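Local coordinates for protein neuraminidase (Influenza A virus, PDB 4K3Y) that is a neuraminidase-like surface glycoprotein of a bat influenza A virus, with a six-bladed beta-propeller ectodomain whose biological role is not established, at residues Gly32-Glu37 / Ser350-Thr355; Gly246-Asn251 / Ile276-Asn281; Lys286-Tyr291 / Phe336-Ala341; Lys292-Leu297 / Val303-Tyr308. All coordinates share one frame; numbering follows the deposited sequence.

Contact 1: residues Gly32-Glu37 / Ser350-Thr355; sequences GKIPDE and SNDLIT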
loop_
_atom_site.group_PDB
_atom_site.type_symbol
_atom_site.label_atom_id
_atom_site.label_comp_id
_atom_site.label_asym_id
_atom_site.label_seq_id
_atom_site.Cartn_x
_atom_site.Cartn_y
_atom_site.Cartn_z
ATOM N N GLY C 32 -7.180 26.091 4.637
ATOM C CA GLY C 32 -8.228 25.775 5.587
ATOM C C GLY C 32 -7.688 24.924 6.716
ATOM O O GLY C 32 -6.478 24.953 7.004
ATOM N N LYS C 33 -8.570 24.166 7.359
ATOM C CA LYS C 33 -8.132 23.306 8.457
ATOM C C LYS C 33 -7.582 21.966 7.980
ATOM O O LYS C 33 -8.150 21.331 7.076
ATOM C CB LYS C 33 -9.286 23.058 9.418
ATOM C CG LYS C 33 -10.079 24.306 9.716
ATOM C CD LYS C 33 -9.617 25.000 10.983
ATOM C CE LYS C 33 -10.456 26.233 11.220
ATOM N NZ LYS C 33 -10.333 27.155 10.054
ATOM N N ILE C 34 -6.476 21.540 8.588
ATOM C CA ILE C 34 -6.007 20.165 8.426
ATOM C C ILE C 34 -7.006 19.180 9.035
ATOM O O ILE C 34 -7.446 19.371 10.178
ATOM C CB ILE C 34 -4.663 19.934 9.129
ATOM C CG1 ILE C 34 -3.609 20.905 8.597
ATOM C CG2 ILE C 34 -4.215 18.478 8.947
ATOM C CD1 ILE C 34 -2.219 20.681 9.191
ATOM N N PRO C 35 -7.371 18.128 8.272
ATOM C CA PRO C 35 -8.201 17.020 8.777
ATOM C C PRO C 35 -7.604 16.341 10.018
ATOM O O PRO C 35 -6.375 16.215 10.136
ATOM C CB PRO C 35 -8.233 16.042 7.594
ATOM C CG PRO C 35 -8.088 16.911 6.394
ATOM C CD PRO C 35 -7.121 18.005 6.822
ATOM N N ASP C 36 -8.473 15.906 10.927
ATOM C CA ASP C 36 -8.033 15.400 12.224
ATOM C C ASP C 36 -7.339 14.037 12.117
ATOM O O ASP C 36 -6.586 13.639 13.017
ATOM C CB ASP C 36 -9.214 15.332 13.205
ATOM C CG ASP C 36 -9.738 16.713 13.601
ATOM O OD1 ASP C 36 -8.926 17.663 13.682
ATOM O OD2 ASP C 36 -10.965 16.848 13.834
ATOM N N GLU C 37 -7.581 13.336 11.008
ATOM C CA GLU C 37 -7.029 11.996 10.807
ATOM C C GLU C 37 -5.564 12.047 10.449
ATOM O O GLU C 37 -4.903 11.008 10.422
ATOM C CB GLU C 37 -7.765 11.234 9.702
ATOM C CG GLU C 37 -9.269 11.368 9.738
ATOM C CD GLU C 37 -9.747 12.548 8.924
ATOM O OE1 GLU C 37 -9.119 12.839 7.881
ATOM O OE2 GLU C 37 -10.737 13.187 9.328
ATOM N N SER C 350 -0.827 23.125 14.317
ATOM C CA SER C 350 0.103 22.181 13.687
ATOM C C SER C 350 0.775 22.828 12.471
ATOM O O SER C 350 0.568 24.000 12.179
ATOM C CB SER C 350 -0.635 20.900 13.264
ATOM O OG SER C 350 0.253 19.918 12.744
ATOM N N ASN C 351 1.583 22.061 11.761
ATOM C CA ASN C 351 2.188 22.546 10.534
ATOM C C ASN C 351 1.736 21.767 9.312
ATOM O O ASN C 351 1.399 20.578 9.421
ATOM C CB ASN C 351 3.705 22.382 10.626
ATOM C CG ASN C 351 4.275 22.938 11.915
ATOM O OD1 ASN C 351 4.752 24.069 11.948
ATOM N ND2 ASN C 351 4.224 22.149 12.983
ATOM N N ASP C 352 1.730 22.430 8.155
ATOM C CA ASP C 352 2.162 21.724 6.938
ATOM C C ASP C 352 2.970 22.521 5.939
ATOM O O ASP C 352 3.732 23.415 6.302
ATOM C CB ASP C 352 1.055 20.943 6.231
ATOM C CG ASP C 352 -0.121 21.783 5.920
ATOM O OD1 ASP C 352 -0.069 22.985 6.240
ATOM O OD2 ASP C 352 -1.090 21.245 5.356
ATOM N N LEU C 353 2.775 22.180 4.673
ATOM C CA LEU C 353 3.806 22.364 3.678
ATOM C C LEU C 353 3.265 22.902 2.374
ATOM O O LEU C 353 2.213 22.443 1.889
ATOM C CB LEU C 353 4.430 21.003 3.414
ATOM C CG LEU C 353 5.900 20.788 3.697
ATOM C CD1 LEU C 353 6.457 19.931 2.582
ATOM C CD2 LEU C 353 6.602 22.114 3.765
ATOM N N ILE C 354 3.986 23.877 1.817
ATOM C CA ILE C 354 3.813 24.286 0.428
ATOM C C ILE C 354 5.176 24.091 -0.203
ATOM O O ILE C 354 6.209 24.309 0.461
ATOM C CB ILE C 354 3.476 25.761 0.308
ATOM C CG1 ILE C 354 2.506 26.152 1.398
ATOM C CG2 ILE C 354 2.864 26.090 -1.071
ATOM C CD1 ILE C 354 1.626 27.226 0.946
ATOM N N THR C 355 5.188 23.676 -1.468
ATOM C CA THR C 355 6.442 23.518 -2.194
ATOM C C THR C 355 6.376 24.292 -3.508
ATOM O O THR C 355 5.294 24.519 -4.053
ATOM C CB THR C 355 6.790 22.032 -2.431
ATOM O OG1 THR C 355 5.695 21.388 -3.082
ATOM C CG2 THR C 355 7.058 21.315 -1.118
#
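Ile-34 reaches out of an irregular segment and sets its CD1 against the backbone and side chains of Ser-350 to Asp-352. Ile-34 has much the largest share of the buried surface. Its CG1 stands anti to its own carbonyl carbon (chi1 -57°), and the chain then runs straight out to CD1 (chi2 -177°), so that one methyl does nearly all the touching. This CD1 lies 3.6 Å from the backbone carbonyl O of Asn-351 and 4.0 Å from Asp-352 OD2. Ser-350 adds its CB, 4.4 Å from the same Ile-34 CD1.

Asp-352 approaches from the opposite direction, and its OD2 is also 4.1 Å from Ile-34 CG1. A methyl next to a carboxylate oxygen is plain van der Waals contact; the polar need of Asp-352 OD2 is met elsewhere, by the backbone N of Gly-29 in the loop that leads to Ile-34. Asp-352 thus meets the loop twice, by a hydrogen bond at Gly-29 and by van der Waals contact at Ile-34, and the contact is buried.

Segment 32-37 belongs to the link between strand 20-26 and strand 40-48, and Ile-34 is held in place by backbone hydrogen bonds to Thr-343 and Lys-345. Its neighbour Pro-35 packs on Tyr-62 of a second subunit. Segment 350-355 lies within strand 349-359, which is flanked in its four-stranded antiparallel sheet by strand 20-26 and strand 335-343, while Ser-350 and Asp-352 also touch strands 40-48 and 53-61 of the next sheet.

Contact 2: residues Gly246-Asn251 / Ile276-Asn281; sequences GIDTTN and IGRIIN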
loop_
_atom_site.group_PDB
_atom_site.type_symbol
_atom_site.label_atom_id
_atom_site.label_comp_id
_atom_site.label_asym_id
_atom_site.label_seq_id
_atom_site.Cartn_x
_atom_site.Cartn_y
_atom_site.Cartn_z
ATOM N N GLY C 246 15.838 43.769 11.209
ATOM C CA GLY C 246 15.382 45.143 11.191
ATOM C C GLY C 246 15.085 45.637 9.782
ATOM O O GLY C 246 14.767 44.835 8.896
ATOM N N ILE C 247 15.189 46.951 9.574
ATOM C CA ILE C 247 14.954 47.563 8.263
ATOM C C ILE C 247 15.982 47.086 7.231
ATOM O O ILE C 247 17.123 46.770 7.588
ATOM C CB ILE C 247 14.998 49.117 8.366
ATOM C CG1 ILE C 247 14.071 49.594 9.478
ATOM C CG2 ILE C 247 14.605 49.791 7.048
ATOM C CD1 ILE C 247 13.718 51.064 9.391
ATOM N N ASP C 248 15.583 47.014 5.960
ATOM C CA ASP C 248 16.542 46.741 4.890
ATOM C C ASP C 248 17.641 47.820 4.872
ATOM O O ASP C 248 17.382 48.983 5.183
ATOM C CB ASP C 248 15.831 46.642 3.540
ATOM C CG ASP C 248 15.130 45.295 3.341
ATOM O OD1 ASP C 248 15.478 44.328 4.070
ATOM O OD2 ASP C 248 14.242 45.205 2.448
ATOM N N THR C 249 18.868 47.431 4.535
ATOM C CA THR C 249 19.984 48.371 4.585
ATOM C C THR C 249 20.503 48.711 3.196
ATOM O O THR C 249 19.985 48.230 2.187
ATOM C CB THR C 249 21.167 47.820 5.421
ATOM O OG1 THR C 249 21.919 46.876 4.648
ATOM C CG2 THR C 249 20.664 47.150 6.674
ATOM N N THR C 250 21.530 49.552 3.160
ATOM C CA THR C 250 22.337 49.714 1.960
ATOM C C THR C 250 23.112 48.418 1.739
ATOM O O THR C 250 23.264 47.616 2.661
ATOM C CB THR C 250 23.342 50.870 2.113
ATOM O OG1 THR C 250 24.047 50.727 3.356
ATOM C CG2 THR C 250 22.622 52.213 2.079
ATOM N N ASN C 251 23.610 48.208 0.528
ATOM C CA ASN C 251 24.444 47.045 0.291
ATOM C C ASN C 251 25.818 47.213 0.937
ATOM O O ASN C 251 26.464 48.252 0.783
ATOM C CB ASN C 251 24.582 46.773 -1.207
ATOM C CG ASN C 251 23.269 46.369 -1.852
ATOM O OD1 ASN C 251 22.224 46.328 -1.202
ATOM N ND2 ASN C 251 23.316 46.077 -3.142
ATOM N N ILE C 276 16.682 35.575 -2.887
ATOM C CA ILE C 276 16.544 35.539 -1.445
ATOM C C ILE C 276 15.080 35.333 -1.116
ATOM O O ILE C 276 14.233 36.137 -1.519
ATOM C CB ILE C 276 16.975 36.838 -0.805
ATOM C CG1 ILE C 276 18.437 37.123 -1.143
ATOM C CG2 ILE C 276 16.771 36.756 0.702
ATOM C CD1 ILE C 276 18.873 38.474 -0.714
ATOM N N GLY C 277 14.781 34.247 -0.405
ATOM C CA GLY C 277 13.438 34.029 0.086
ATOM C C GLY C 277 13.352 34.430 1.540
ATOM O O GLY C 277 14.196 34.043 2.351
ATOM N N ARG C 278 12.329 35.201 1.884
ATOM C CA ARG C 278 12.125 35.539 3.282
ATOM C C ARG C 278 10.667 35.739 3.639
ATOM O O ARG C 278 9.787 35.793 2.770
ATOM C CB ARG C 278 12.906 36.796 3.652
ATOM C CG ARG C 278 12.168 38.063 3.311
ATOM C CD ARG C 278 13.122 39.224 3.222
ATOM N NE ARG C 278 12.385 40.453 2.987
ATOM C CZ ARG C 278 12.908 41.666 3.078
ATOM N NH1 ARG C 278 14.184 41.815 3.394
ATOM N NH2 ARG C 278 12.145 42.723 2.839
ATOM N N ILE C 279 10.446 35.828 4.944
ATOM C CA ILE C 279 9.155 36.122 5.530
ATOM C C ILE C 279 8.899 37.629 5.432
ATOM O O ILE C 279 9.778 38.436 5.743
ATOM C CB ILE C 279 9.165 35.668 6.987
ATOM C CG1 ILE C 279 9.455 34.163 7.019
ATOM C CG2 ILE C 279 7.863 36.040 7.686
ATOM C CD1 ILE C 279 9.183 33.465 8.348
ATOM N N ILE C 280 7.703 38.011 4.990
ATOM C CA ILE C 280 7.451 39.400 4.628
ATOM C C ILE C 280 7.356 40.325 5.847
ATOM O O ILE C 280 8.046 41.342 5.911
ATOM C CB ILE C 280 6.220 39.527 3.718
ATOM C CG1 ILE C 280 6.400 38.629 2.487
ATOM C CG2 ILE C 280 5.988 41.004 3.308
ATOM C CD1 ILE C 280 5.199 38.599 1.574
ATOM N N ASN C 281 6.509 39.979 6.811
ATOM C CA ASN C 281 6.441 40.737 8.050
ATOM C C ASN C 281 7.173 39.976 9.136
ATOM O O ASN C 281 6.668 38.980 9.624
ATOM C CB ASN C 281 4.985 40.985 8.475
ATOM C CG ASN C 281 4.120 41.547 7.349
ATOM O OD1 ASN C 281 4.354 41.285 6.165
ATOM N ND2 ASN C 281 3.102 42.316 7.721
#
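Asp-248 and Arg-278 come from opposite directions and pair in a salt bridge that makes up the whole contact. The grip is end-on and two-pronged: Arg-278 NH1 donates to Asp-248 OD1 at 2.9 Å and 164°, and Arg-278 NH2 donates to Asp-248 OD2 at 3.3 Å, a longer and more bent bond. Both oxygens are met on their syn sides and lie close to the guanidinium plane, although the two flat groups are twisted 34° against each other. The arginine runs extended from CG to NE, which carries its end across to the loop.

The close-packed side is that of Arg-278, buried on strand 273-279, with Phe-239 in cation-pi contact. The looser side is the partly exposed Asp-248, in a loop without regular structure, whose OD2 takes the longer bond.

Further bonds fix both partners: Arg-278 NE pairs with Glu-289 OE2, while Leu-240 gives its N to Asp-248 OD1 and accepts from Arg-278 NH1 through its O. The two carboxylates, of Asp-248 and Glu-289, probably offset the charge of Arg-278 and of the nearby Arg-245 at least in part, and between these two segments the link is ionic.

Contact 3: residues Lys286-Tyr291 / Phe336-Ala341; sequences KGFEIY and FWIEIA
Phe-288 lays one ring face against the delta methyl of Ile-338, a CH-pi contact between two strands of different sheets. Followed outward, the phenylalanine starts with CB, which points to the opposing strand and stands 4.2 Å from Ile-338 CD1. With CG anti to the backbone N (chi1 -171°), the ring is brought under that methyl, which sits over one face, offset toward the rim: Phe-288 CG is 3.7 Å, CD2 3.6 Å and CD1 4.2 Å from Ile-338 CD1. At CE2 the ring has two neighbours, Ile-338 CD1 and Phe-336 CE1, the latter at 4.0 Å. The pair of phenylalanines is oblique: the two rings pass one another, running opposite ways, with planes 35° apart. Phe-336 meets a second residue of segment 286-291, its CE2 lying 3.8 Å from Ile-290 CD1.

All four side chains are buried and purely apolar, so the interface depends on shape and on the exclusion of water. Phe-267 touches Phe-288, Ile-290 and Phe-336, and Trp-21 and Phe-356 meet the Phe-336 ring as well.

The two segments run antiparallel, at 168°, with the segment axes 9.8 Å apart at their closest, a spacing that suits sheets facing each other through side chains. Strand 286-294 sits between strands 273-279 and 306-311, strand 335-343 between 349-359 and 315-322, and the contact fills the core between these adjacent propeller blades.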
loop_
_atom_site.group_PDB
_atom_site.type_symbol
_atom_site.label_atom_id
_atom_site.label_comp_id
_atom_site.label_asym_id
_atom_site.label_seq_id
_atom_site.Cartn_x
_atom_site.Cartn_y
_atom_site.Cartn_z
ATOM N N LYS C 286 4.007 36.681 8.806
ATOM C CA LYS C 286 3.041 36.556 7.715
ATOM C C LYS C 286 3.604 36.819 6.318
ATOM O O LYS C 286 4.342 37.796 6.100
ATOM C CB LYS C 286 1.810 37.441 7.985
ATOM C CG LYS C 286 0.854 36.801 8.991
ATOM C CD LYS C 286 -0.606 36.826 8.522
ATOM C CE LYS C 286 -1.528 36.029 9.484
ATOM N NZ LYS C 286 -1.672 34.548 9.207
ATOM N N GLY C 287 3.247 35.938 5.376
ATOM C CA GLY C 287 3.637 36.106 3.984
ATOM C C GLY C 287 5.057 35.654 3.677
ATOM O O GLY C 287 5.929 35.588 4.557
ATOM N N PHE C 288 5.293 35.342 2.411
ATOM C CA PHE C 288 6.614 34.934 1.978
ATOM C C PHE C 288 6.893 35.575 0.637
ATOM O O PHE C 288 6.022 35.617 -0.241
ATOM C CB PHE C 288 6.694 33.414 1.864
ATOM C CG PHE C 288 8.082 32.894 1.620
ATOM C CD1 PHE C 288 8.919 32.614 2.684
ATOM C CD2 PHE C 288 8.543 32.673 0.331
ATOM C CE1 PHE C 288 10.207 32.130 2.476
ATOM C CE2 PHE C 288 9.821 32.196 0.117
ATOM C CZ PHE C 288 10.656 31.917 1.196
ATOM N N GLU C 289 8.106 36.091 0.485
ATOM C CA GLU C 289 8.490 36.736 -0.763
ATOM C C GLU C 289 9.812 36.141 -1.203
ATOM O O GLU C 289 10.560 35.602 -0.387
ATOM C CB GLU C 289 8.570 38.272 -0.612
ATOM C CG GLU C 289 9.652 38.788 0.373
ATOM C CD GLU C 289 9.447 40.247 0.782
ATOM O OE1 GLU C 289 8.924 41.041 -0.040
ATOM O OE2 GLU C 289 9.816 40.606 1.924
ATOM N N ILE C 290 10.076 36.199 -2.499
ATOM C CA ILE C 290 11.364 35.768 -3.020
ATOM C C ILE C 290 11.793 36.778 -4.084
ATOM O O ILE C 290 11.024 37.136 -4.987
ATOM C CB ILE C 290 11.356 34.268 -3.511
ATOM C CG1 ILE C 290 12.781 33.772 -3.779
ATOM C CG2 ILE C 290 10.417 34.050 -4.724
ATOM C CD1 ILE C 290 12.889 32.258 -3.986
ATOM N N TYR C 291 13.016 37.268 -3.934
ATOM C CA TYR C 291 13.507 38.398 -4.708
ATOM C C TYR C 291 14.607 37.930 -5.646
ATOM O O TYR C 291 15.564 37.282 -5.205
ATOM C CB TYR C 291 14.065 39.435 -3.736
ATOM C CG TYR C 291 14.224 40.828 -4.273
ATOM C CD1 TYR C 291 13.846 41.158 -5.565
ATOM C CD2 TYR C 291 14.756 41.825 -3.474
ATOM C CE1 TYR C 291 14.003 42.449 -6.042
ATOM C CE2 TYR C 291 14.915 43.105 -3.936
ATOM C CZ TYR C 291 14.542 43.417 -5.215
ATOM O OH TYR C 291 14.721 44.709 -5.645
ATOM N N PHE C 336 11.895 24.611 -3.557
ATOM C CA PHE C 336 11.927 24.855 -2.114
ATOM C C PHE C 336 10.614 24.493 -1.418
ATOM O O PHE C 336 9.542 24.446 -2.048
ATOM C CB PHE C 336 12.395 26.286 -1.760
ATOM C CG PHE C 336 11.505 27.373 -2.270
ATOM C CD1 PHE C 336 10.412 27.798 -1.520
ATOM C CD2 PHE C 336 11.776 28.005 -3.481
ATOM C CE1 PHE C 336 9.581 28.819 -1.984
ATOM C CE2 PHE C 336 10.948 29.035 -3.952
ATOM C CZ PHE C 336 9.850 29.436 -3.202
ATOM N N TRP C 337 10.726 24.191 -0.127
ATOM C CA TRP C 337 9.563 23.939 0.706
ATOM C C TRP C 337 9.459 25.040 1.758
ATOM O O TRP C 337 10.471 25.531 2.258
ATOM C CB TRP C 337 9.647 22.565 1.383
ATOM C CG TRP C 337 10.927 22.356 2.167
ATOM C CD1 TRP C 337 12.028 21.684 1.746
ATOM C CD2 TRP C 337 11.222 22.818 3.498
ATOM N NE1 TRP C 337 12.991 21.686 2.723
ATOM C CE2 TRP C 337 12.526 22.375 3.810
ATOM C CE3 TRP C 337 10.514 23.561 4.455
ATOM C CZ2 TRP C 337 13.149 22.661 5.034
ATOM C CZ3 TRP C 337 11.136 23.844 5.674
ATOM C CH2 TRP C 337 12.441 23.393 5.948
ATOM N N ILE C 338 8.224 25.409 2.082
ATOM C CA ILE C 338 7.922 26.365 3.131
ATOM C C ILE C 338 7.022 25.734 4.187
ATOM O O ILE C 338 5.883 25.375 3.885
ATOM C CB ILE C 338 7.132 27.551 2.567
ATOM C CG1 ILE C 338 7.840 28.172 1.355
ATOM C CG2 ILE C 338 6.854 28.585 3.666
ATOM C CD1 ILE C 338 7.088 29.378 0.777
ATOM N N GLU C 339 7.511 25.618 5.423
ATOM C CA GLU C 339 6.652 25.209 6.548
ATOM C C GLU C 339 5.726 26.361 7.029
ATOM O O GLU C 339 6.145 27.510 7.204
ATOM C CB GLU C 339 7.474 24.610 7.694
ATOM C CG GLU C 339 6.660 23.795 8.711
ATOM C CD GLU C 339 7.540 23.005 9.694
ATOM O OE1 GLU C 339 8.567 23.546 10.192
ATOM O OE2 GLU C 339 7.197 21.832 9.969
ATOM N N ILE C 340 4.463 26.003 7.231
ATOM C CA ILE C 340 3.335 26.899 7.481
ATOM C C ILE C 340 2.733 26.594 8.862
ATOM O O ILE C 340 2.530 25.430 9.208
ATOM C CB ILE C 340 2.244 26.600 6.397
ATOM C CG1 ILE C 340 2.722 27.056 5.030
ATOM C CG2 ILE C 340 0.898 27.183 6.726
ATOM C CD1 ILE C 340 3.518 28.318 5.099
ATOM N N ALA C 341 2.442 27.610 9.664
ATOM C CA ALA C 341 1.661 27.361 10.877
ATOM C C ALA C 341 0.209 27.160 10.459
ATOM O O ALA C 341 -0.335 27.972 9.711
ATOM C CB ALA C 341 1.781 28.511 11.833
#

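Contact 4: residues Lys292-Leu297 / Val303-Tyr308; sequences KFLGTL and VGNRNY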
loop_
_atom_site.group_PDB
_atom_site.type_symbol
_atom_site.label_atom_id
_atom_site.label_comp_id
_atom_site.label_asym_id
_atom_site.label_seq_id
_atom_site.Cartn_x
_atom_site.Cartn_y
_atom_site.Cartn_z
ATOM N N LYS C 292 14.468 38.243 -6.935
ATOM C CA LYS C 292 15.473 37.857 -7.926
ATOM C C LYS C 292 16.525 38.954 -8.042
ATOM O O LYS C 292 16.202 40.155 -8.044
ATOM C CB LYS C 292 14.834 37.616 -9.296
ATOM C CG LYS C 292 15.768 36.954 -10.311
ATOM C CD LYS C 292 15.563 37.484 -11.739
ATOM C CE LYS C 292 14.347 36.875 -12.423
ATOM N NZ LYS C 292 14.564 36.709 -13.885
ATOM N N PHE C 293 17.781 38.534 -8.127
ATOM C CA PHE C 293 18.890 39.462 -8.282
ATOM C C PHE C 293 19.669 39.103 -9.541
ATOM O O PHE C 293 19.911 37.921 -9.814
ATOM C CB PHE C 293 19.795 39.435 -7.043
ATOM C CG PHE C 293 19.160 40.039 -5.808
ATOM C CD1 PHE C 293 19.210 41.409 -5.591
ATOM C CD2 PHE C 293 18.519 39.241 -4.863
ATOM C CE1 PHE C 293 18.629 41.981 -4.463
ATOM C CE2 PHE C 293 17.938 39.807 -3.740
ATOM C CZ PHE C 293 18.000 41.184 -3.537
ATOM N N LEU C 294 20.045 40.120 -10.314
ATOM C CA LEU C 294 20.810 39.895 -11.536
ATOM C C LEU C 294 22.294 39.877 -11.179
ATOM O O LEU C 294 22.906 40.934 -11.010
ATOM C CB LEU C 294 20.510 40.989 -12.568
ATOM C CG LEU C 294 19.034 41.297 -12.868
ATOM C CD1 LEU C 294 18.899 42.517 -13.756
ATOM C CD2 LEU C 294 18.345 40.115 -13.506
ATOM N N GLY C 295 22.858 38.676 -11.042
ATOM C CA GLY C 295 24.225 38.512 -10.563
ATOM C C GLY C 295 24.365 37.847 -9.194
ATOM O O GLY C 295 23.387 37.388 -8.607
ATOM N N THR C 296 25.596 37.814 -8.687
ATOM C CA THR C 296 25.945 37.097 -7.456
ATOM C C THR C 296 25.440 37.779 -6.182
ATOM O O THR C 296 25.251 38.995 -6.146
ATOM C CB THR C 296 27.480 36.937 -7.339
ATOM O OG1 THR C 296 27.805 36.252 -6.124
ATOM C CG2 THR C 296 28.173 38.317 -7.351
ATOM N N LEU C 297 25.236 36.992 -5.131
ATOM C CA LEU C 297 24.821 37.529 -3.843
ATOM C C LEU C 297 25.983 38.235 -3.160
ATOM O O LEU C 297 25.801 38.886 -2.130
ATOM C CB LEU C 297 24.333 36.397 -2.935
ATOM C CG LEU C 297 23.121 35.583 -3.398
ATOM C CD1 LEU C 297 23.003 34.273 -2.620
ATOM C CD2 LEU C 297 21.842 36.397 -3.270
ATOM N N VAL C 303 22.034 43.785 -8.542
ATOM C CA VAL C 303 20.946 44.770 -8.628
ATOM C C VAL C 303 19.659 44.509 -7.847
ATOM O O VAL C 303 19.473 45.090 -6.771
ATOM C CB VAL C 303 20.602 45.089 -10.086
ATOM C CG1 VAL C 303 20.253 46.549 -10.205
ATOM C CG2 VAL C 303 21.792 44.765 -10.984
ATOM N N GLY C 304 18.763 43.684 -8.387
ATOM C CA GLY C 304 17.453 43.528 -7.771
ATOM C C GLY C 304 16.362 43.767 -8.800
ATOM O O GLY C 304 16.166 44.892 -9.264
ATOM N N ASN C 305 15.646 42.701 -9.148
ATOM C CA ASN C 305 14.922 42.647 -10.405
ATOM C C ASN C 305 13.421 42.441 -10.265
ATOM O O ASN C 305 12.629 43.160 -10.880
ATOM C CB ASN C 305 15.515 41.534 -11.275
ATOM C CG ASN C 305 14.990 41.568 -12.699
ATOM O OD1 ASN C 305 14.273 40.664 -13.135
ATOM N ND2 ASN C 305 15.338 42.618 -13.430
ATOM N N ARG C 306 13.034 41.434 -9.489
ATOM C CA ARG C 306 11.625 41.143 -9.287
ATOM C C ARG C 306 11.375 40.440 -7.970
ATOM O O ARG C 306 11.892 39.343 -7.724
ATOM C CB ARG C 306 11.059 40.302 -10.433
ATOM C CG ARG C 306 9.539 40.130 -10.357
ATOM C CD ARG C 306 8.951 40.050 -11.749
ATOM N NE ARG C 306 7.660 39.370 -11.790
ATOM C CZ ARG C 306 6.538 39.886 -11.309
ATOM N NH1 ARG C 306 6.549 41.082 -10.744
ATOM N NH2 ARG C 306 5.410 39.206 -11.389
ATOM N N ASN C 307 10.577 41.089 -7.131
ATOM C CA ASN C 307 10.169 40.531 -5.856
ATOM C C ASN C 307 8.812 39.840 -5.980
ATOM O O ASN C 307 7.786 40.502 -6.160
ATOM C CB ASN C 307 10.090 41.647 -4.818
ATOM C CG ASN C 307 10.019 41.120 -3.408
ATOM O OD1 ASN C 307 11.019 40.673 -2.859
ATOM N ND2 ASN C 307 8.836 41.166 -2.813
ATOM N N TYR C 308 8.805 38.516 -5.893
ATOM C CA TYR C 308 7.555 37.755 -5.951
ATOM C C TYR C 308 6.954 37.553 -4.563
ATOM O O TYR C 308 7.567 36.906 -3.702
ATOM C CB TYR C 308 7.799 36.372 -6.560
ATOM C CG TYR C 308 8.018 36.341 -8.047
ATOM C CD1 TYR C 308 6.992 36.678 -8.934
ATOM C CD2 TYR C 308 9.241 35.931 -8.579
ATOM C CE1 TYR C 308 7.187 36.620 -10.324
ATOM C CE2 TYR C 308 9.443 35.865 -9.957
ATOM C CZ TYR C 308 8.413 36.214 -10.822
ATOM O OH TYR C 308 8.617 36.152 -12.177
#
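Lys-292 and Asn-305 are joined backbone to backbone and lie side by side along their side chains. Asn-305 N donates to Lys-292 O at 2.8 Å, and Lys-292 N reaches Arg-306 O at 2.9 Å. A chi1 of -170° swings the Asn-305 amide toward the first strand: its OD1 rests 3.7 Å from Lys-292 CD, while its ND2 lies 3.6 Å from Leu-294 CD1, the leucine passing at a slant. These are van der Waals contacts of an exposed amide.

Phe-293 CD1 lies 3.5 Å from Gly-304 CA, and the carbonyl carbon of Val-303 lies at the edge of the Phe-293 ring. Gly-304 has a positive phi (127°), a conformation readily taken by glycine. Toward the connecting loop, Leu-294 CB and Val-303 CG2 make a loose apolar touch of 4.3 Å.

Farther out, the bent Lys-292 carries its NZ to Asn-19 OD1. Arg-306 turns away to Met-363 O and Asp-365 OD1 near the C-terminus. Phe-293 packs on Ile-276, Leu-237 and Phe-239.

The arrangement closes a beta hairpin whose strands, 286-294 and 306-311, are the third and fourth of their sheet, as in the outer part of a four-stranded antiparallel propeller blade of the neuraminidase family.

Along the chain, contact 1 embraces all the others, its segments coming near the two ends; contact 2 closes before contact 3 opens, and contact 4 falls between the segments of contact 3. Contacts 2, 3 and 4 share the sheet of strands 273-279, 286-294 and 306-311, with centres 13 to 17 Å apart. Contact 3 leads from that blade to strand 335-343 of the next, whose neighbour 349-359 carries contact 1; their centres are 15 Å apart. Contacts 1 and 4 are the most distant, at about 32 Å between centres. Because strand 20-26 completes the last blade, contact 1 lies where the propeller ring is closed.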